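Local coordinates for protein iron transport multicopper oxidase FET3 (Saccharomyces cerevisiae, PDB 1ZPU) that oxidises ferrous to ferric iron with molecular oxygen through its copper centres, feeding the ferric permease FTR1 in high-affinity iron uptake, and also oxidises cuprous copper, at residues Thr319-Met324 and Val383-Asp388; Glu416-Phe421 and Arg442-Phe447. One frame throughout, in Å; residues are numbered along the deposited sequence.

Interaction 1 (Thr319-Met324 and Val383-Asp388); sequences TVDVVM and VLNNQD
Val320 and Val322 of one strand reach through their backbones to Val383, Asn385 and Gln387 of the next, a compact example of parallel pairing. The backbone bonds come first: Val320 N donates to Val383 O at 2.8 Å, Asn385 N to Val320 O at 2.9 Å, and Val322 N to Asn385 O. The last rung, Gln387 N to Val322 O, is less straight (147° at the hydrogen), and it falls where the strand 379-386 has already ended. Asn386 OD1 accepts from Asp388 N there in an Asx turn, the donor lying above the amide's carbonyl plane.

A polar side-chain bond adds to the ladder. Asn385 ND2 gives a hydrogen to Asp321 OD1 at 2.9 Å, the oxygen lying in the plane of the amide while the carboxylate is turned 69° from it. Both side chains lean beside their own backbone N, which brings the two polar groups together; Asn385 OD1 is meanwhile taken by Phe421 N.

On the opposite face Val320, Val322 and Leu384 meet through apolar atoms, with Asn386 at the end of the row. Val322 CG2 touches Leu384 CG at 3.9 Å, and Val320 CG2 lies 4.2 Å from Leu384 CD1; Phe336 and Phe394 pack against Val322 and Leu384 as well. Beyond the turn, Asp388 OD2 accepts from His392 NE2, a ligand of the type 1 copper, and from Gly390 N. The arrangement is that of neighbouring parallel strands in a cupredoxin beta-sandwich, whose strand end leads into the type 1 copper site.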
loop_
_atom_site.group_PDB
_atom_site.type_symbol
_atom_site.label_atom_id
_atom_site.label_comp_id
_atom_site.label_asym_id
_atom_site.label_seq_id
_atom_site.Cartn_x
_atom_site.Cartn_y
_atom_site.Cartn_z
ATOM N N THR A 319 7.598 8.664 17.540
ATOM C CA THR A 319 8.811 7.893 17.280
ATOM C C THR A 319 8.540 6.403 17.462
ATOM O O THR A 319 8.164 5.954 18.536
ATOM C CB THR A 319 10.003 8.346 18.161
ATOM O OG1 THR A 319 10.298 9.717 17.885
ATOM C CG2 THR A 319 11.251 7.521 17.872
ATOM N N VAL A 320 8.723 5.636 16.399
ATOM C CA VAL A 320 8.506 4.203 16.474
ATOM C C VAL A 320 9.718 3.411 15.997
ATOM O O VAL A 320 10.321 3.729 14.970
ATOM C CB VAL A 320 7.227 3.762 15.708
ATOM C CG1 VAL A 320 5.989 4.381 16.334
ATOM C CG2 VAL A 320 7.313 4.131 14.244
ATOM N N ASP A 321 10.072 2.383 16.763
ATOM C CA ASP A 321 11.121 1.445 16.361
ATOM C C ASP A 321 10.471 0.194 15.787
ATOM O O ASP A 321 9.489 -0.306 16.336
ATOM C CB ASP A 321 12.044 1.096 17.531
ATOM C CG ASP A 321 12.875 2.293 18.007
ATOM O OD1 ASP A 321 12.747 3.401 17.433
ATOM O OD2 ASP A 321 13.660 2.134 18.965
ATOM N N VAL A 322 11.014 -0.286 14.673
ATOM C CA VAL A 322 10.488 -1.450 13.988
ATOM C C VAL A 322 11.389 -2.655 14.228
ATOM O O VAL A 322 12.567 -2.632 13.888
ATOM C CB VAL A 322 10.395 -1.205 12.479
ATOM C CG1 VAL A 322 9.967 -2.468 11.762
ATOM C CG2 VAL A 322 9.436 -0.062 12.181
ATOM N N VAL A 323 10.825 -3.708 14.808
ATOM C CA VAL A 323 11.558 -4.942 15.030
ATOM C C VAL A 323 10.637 -6.162 14.922
ATOM O O VAL A 323 9.423 -6.054 15.136
ATOM C CB VAL A 323 12.302 -4.917 16.394
ATOM C CG1 VAL A 323 11.345 -5.119 17.563
ATOM C CG2 VAL A 323 13.410 -5.953 16.415
ATOM N N MET A 324 11.225 -7.304 14.556
ATOM C CA MET A 324 10.548 -8.591 14.614
ATOM C C MET A 324 10.994 -9.311 15.880
ATOM O O MET A 324 12.178 -9.270 16.231
ATOM C CB MET A 324 10.896 -9.424 13.373
ATOM C CG MET A 324 9.922 -9.290 12.189
ATOM S SD MET A 324 9.585 -7.582 11.720
ATOM C CE MET A 324 8.796 -7.858 10.131
ATOM N N VAL A 383 8.702 9.553 13.146
ATOM C CA VAL A 383 10.082 9.103 13.109
ATOM C C VAL A 383 10.069 7.582 13.174
ATOM O O VAL A 383 9.582 6.992 14.139
ATOM C CB VAL A 383 10.919 9.671 14.290
ATOM C CG1 VAL A 383 12.360 9.179 14.213
ATOM C CG2 VAL A 383 10.874 11.196 14.304
ATOM N N LEU A 384 10.599 6.950 12.137
ATOM C CA LEU A 384 10.620 5.512 12.078
ATOM C C LEU A 384 12.059 5.014 12.069
ATOM O O LEU A 384 12.837 5.363 11.183
ATOM C CB LEU A 384 9.832 5.028 10.857
ATOM C CG LEU A 384 9.608 3.522 10.695
ATOM C CD1 LEU A 384 8.213 3.250 10.209
ATOM C CD2 LEU A 384 10.615 2.903 9.763
ATOM N N ASN A 385 12.395 4.209 13.074
ATOM C CA ASN A 385 13.721 3.610 13.218
ATOM C C ASN A 385 13.697 2.091 12.979
ATOM O O ASN A 385 13.221 1.329 13.826
ATOM C CB ASN A 385 14.276 3.898 14.614
ATOM C CG ASN A 385 14.339 5.374 14.925
ATOM O OD1 ASN A 385 14.888 6.158 14.153
ATOM N ND2 ASN A 385 13.786 5.762 16.066
ATOM N N ASN A 386 14.212 1.655 11.829
ATOM C CA ASN A 386 14.291 0.229 11.512
ATOM C C ASN A 386 15.372 -0.486 12.304
ATOM O O ASN A 386 16.564 -0.231 12.127
ATOM C CB ASN A 386 14.522 -0.007 10.019
ATOM C CG ASN A 386 14.271 -1.455 9.612
ATOM O OD1 ASN A 386 13.605 -2.201 10.323
ATOM N ND2 ASN A 386 14.810 -1.856 8.465
ATOM N N GLN A 387 14.945 -1.385 13.179
ATOM C CA GLN A 387 15.862 -2.199 13.968
ATOM C C GLN A 387 16.015 -3.571 13.309
ATOM O O GLN A 387 16.778 -4.421 13.774
ATOM C CB GLN A 387 15.306 -2.374 15.373
ATOM C CG GLN A 387 16.294 -2.099 16.475
ATOM C CD GLN A 387 16.326 -0.640 16.858
ATOM O OE1 GLN A 387 15.345 0.082 16.680
ATOM N NE2 GLN A 387 17.463 -0.191 17.383
ATOM N N ASP A 388 15.266 -3.770 12.226
ATOM C CA ASP A 388 15.257 -5.012 11.442
ATOM C C ASP A 388 16.184 -4.882 10.231
ATOM O O ASP A 388 16.361 -3.775 9.710
ATOM C CB ASP A 388 13.827 -5.318 10.967
ATOM C CG ASP A 388 13.760 -6.537 10.052
ATOM O OD1 ASP A 388 14.073 -7.654 10.528
ATOM O OD2 ASP A 388 13.398 -6.392 8.854
#

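Interaction 2 (Glu416-Phe421 and Arg442-Phe447); sequences EVPHSF and RPQSNF
A long excursion between strands 401-406 and 434-436 of the third plastocyanin-like domain runs alongside a type II beta turn, Arg442 to Ser445, and the start of the strand after it. Pro418 and Gln444 form the middle of this contact. Gln444 O accepts a hydrogen from His419 N at 3.2 Å, nearly end-on to the carbonyl, and the same oxygen lies 3.3 Å from Pro418 CA in a CA-H...O contact.

The Gln444 side chain works alongside its backbone. Leaning beside its own backbone N at chi1 (-54°) and extended beyond CG, it sets the amide against the CG-CD edge of the proline ring, OE1 3.6 Å from Pro418 CG, and NE2 gives a hydrogen to Glu416 O at 2.7 Å. That oxygen lies close to the amide plane, although the donor stands above the plane of the Glu416 carbonyl. NE2 also donates to Tyr410 O, so two carbonyls fix the rotation of the buried amide.

Farther along, Asn446 repeats the pattern with a shorter arm. Its CG lies between the backbone N and the carbonyl carbon (chi1 56°), and ND2 donates to His419 O at 2.8 Å, again from above the carbonyl plane. OD1 is held by Gln405 NE2 and comes within 4.1 Å of Phe421 CB. His419 is therefore gripped at both its N and its O, while its ring meets that of Tyr410. Two side-chain amides and one backbone bond thus fasten a long loop to a type II turn and the strand start in the third cupredoxin domain.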
loop_
_atom_site.group_PDB
_atom_site.type_symbol
_atom_site.label_atom_id
_atom_site.label_comp_id
_atom_site.label_asym_id
_atom_site.label_seq_id
_atom_site.Cartn_x
_atom_site.Cartn_y
_atom_site.Cartn_z
ATOM N N GLU A 416 27.571 -3.551 10.117
ATOM C CA GLU A 416 26.965 -2.314 10.606
ATOM C C GLU A 416 25.719 -2.587 11.432
ATOM O O GLU A 416 24.985 -3.541 11.169
ATOM C CB GLU A 416 26.633 -1.381 9.451
ATOM C CG GLU A 416 27.827 -1.010 8.616
ATOM C CD GLU A 416 27.462 -0.111 7.460
ATOM O OE1 GLU A 416 28.040 0.994 7.392
ATOM O OE2 GLU A 416 26.603 -0.490 6.633
ATOM N N VAL A 417 25.510 -1.737 12.433
ATOM C CA VAL A 417 24.361 -1.814 13.332
ATOM C C VAL A 417 23.284 -0.793 12.933
ATOM O O VAL A 417 23.545 0.098 12.116
ATOM C CB VAL A 417 24.776 -1.583 14.827
ATOM C CG1 VAL A 417 25.369 -2.845 15.431
ATOM C CG2 VAL A 417 25.726 -0.393 14.964
ATOM N N PRO A 418 22.067 -0.927 13.496
ATOM C CA PRO A 418 20.985 0.042 13.275
ATOM C C PRO A 418 21.293 1.448 13.796
ATOM O O PRO A 418 21.892 1.591 14.855
ATOM C CB PRO A 418 19.820 -0.557 14.073
ATOM C CG PRO A 418 20.142 -2.009 14.197
ATOM C CD PRO A 418 21.623 -2.046 14.350
ATOM N N HIS A 419 20.876 2.465 13.048
ATOM C CA HIS A 419 21.016 3.853 13.469
ATOM C C HIS A 419 19.677 4.571 13.455
ATOM O O HIS A 419 18.954 4.539 12.458
ATOM C CB HIS A 419 22.053 4.573 12.615
ATOM C CG HIS A 419 23.443 4.090 12.860
ATOM N ND1 HIS A 419 24.008 3.057 12.143
ATOM C CD2 HIS A 419 24.360 4.452 13.786
ATOM C CE1 HIS A 419 25.228 2.823 12.597
ATOM N NE2 HIS A 419 25.464 3.655 13.595
ATOM N N SER A 420 19.339 5.186 14.582
ATOM C CA SER A 420 18.093 5.934 14.707
ATOM C C SER A 420 18.258 7.355 14.177
ATOM O O SER A 420 19.384 7.849 14.031
ATOM C CB SER A 420 17.647 5.982 16.165
ATOM O OG SER A 420 17.127 4.739 16.581
ATOM N N PHE A 421 17.135 8.006 13.884
ATOM C CA PHE A 421 17.141 9.433 13.615
ATOM C C PHE A 421 17.509 10.145 14.892
ATOM O O PHE A 421 16.987 9.814 15.954
ATOM C CB PHE A 421 15.765 9.906 13.158
ATOM C CG PHE A 421 15.656 11.395 13.009
ATOM C CD1 PHE A 421 16.347 12.063 12.000
ATOM C CD2 PHE A 421 14.859 12.137 13.879
ATOM C CE1 PHE A 421 16.247 13.446 11.862
ATOM C CE2 PHE A 421 14.752 13.515 13.747
ATOM C CZ PHE A 421 15.446 14.171 12.734
ATOM N N ARG A 442 15.374 1.830 4.488
ATOM C CA ARG A 442 16.427 0.917 4.111
ATOM C C ARG A 442 16.768 0.015 5.298
ATOM O O ARG A 442 16.406 0.321 6.439
ATOM C CB ARG A 442 17.639 1.693 3.580
ATOM C CG ARG A 442 17.378 2.307 2.208
ATOM C CD ARG A 442 18.523 3.167 1.717
ATOM N NE ARG A 442 18.202 3.802 0.437
ATOM C CZ ARG A 442 17.988 5.106 0.259
ATOM N NH1 ARG A 442 18.063 5.956 1.274
ATOM N NH2 ARG A 442 17.696 5.563 -0.952
ATOM N N PRO A 443 17.425 -1.129 5.030
ATOM C CA PRO A 443 17.864 -2.021 6.105
ATOM C C PRO A 443 18.567 -1.301 7.255
ATOM O O PRO A 443 19.532 -0.551 7.038
ATOM C CB PRO A 443 18.837 -2.957 5.390
ATOM C CG PRO A 443 18.263 -3.061 4.032
ATOM C CD PRO A 443 17.775 -1.681 3.707
ATOM N N GLN A 444 18.056 -1.526 8.462
ATOM C CA GLN A 444 18.641 -1.015 9.698
ATOM C C GLN A 444 18.766 0.513 9.724
ATOM O O GLN A 444 19.575 1.065 10.464
ATOM C CB GLN A 444 19.995 -1.679 9.966
ATOM C CG GLN A 444 19.978 -3.206 9.966
ATOM C CD GLN A 444 21.130 -3.808 10.775
ATOM O OE1 GLN A 444 20.903 -4.528 11.752
ATOM N NE2 GLN A 444 22.366 -3.498 10.382
ATOM N N SER A 445 17.946 1.194 8.932
ATOM C CA SER A 445 18.051 2.642 8.802
ATOM C C SER A 445 16.862 3.381 9.417
ATOM O O SER A 445 16.213 2.875 10.325
ATOM C CB SER A 445 18.257 3.030 7.337
ATOM O OG SER A 445 18.873 4.301 7.254
ATOM N N ASN A 446 16.597 4.589 8.934
ATOM C CA ASN A 446 15.539 5.422 9.485
ATOM C C ASN A 446 14.933 6.334 8.443
ATOM O O ASN A 446 15.531 6.572 7.393
ATOM C CB ASN A 446 16.056 6.249 10.678
ATOM C CG ASN A 446 17.270 7.107 10.327
ATOM O OD1 ASN A 446 17.145 8.185 9.743
ATOM N ND2 ASN A 446 18.446 6.636 10.697
ATOM N N PHE A 447 13.735 6.826 8.728
ATOM C CA PHE A 447 13.175 7.921 7.958
ATOM C C PHE A 447 12.333 8.847 8.815
ATOM O O PHE A 447 11.954 8.498 9.938
ATOM C CB PHE A 447 12.455 7.446 6.680
ATOM C CG PHE A 447 11.114 6.769 6.895
ATOM C CD1 PHE A 447 10.822 5.586 6.221
ATOM C CD2 PHE A 447 10.124 7.330 7.692
ATOM C CE1 PHE A 447 9.579 4.954 6.360
ATOM C CE2 PHE A 447 8.889 6.702 7.846
ATOM C CZ PHE A 447 8.616 5.516 7.171
#

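In the fold
Together the two contacts illustrate how one sheet can be bound by regular pairing between strands and by side-chain amides where a loop meets a strand's start. Interaction 1 joins strands 316-326 and 379-386; interaction 2 lays a loop, with several exposed residues, beside the start of strand 446-452, the neighbour of 379-386 in the sheet. They meet directly: Asn386 N probably bonds Ser445 O at 2.8 Å, and Asn385 also packs against Ser420 of the loop. Interaction 1 draws on a backbone ladder with a valine-leucine face packed within the domain, whereas interaction 2 has a single backbone bond and relies on glutamine and asparagine. The type 1 copper lies nearer to interaction 1.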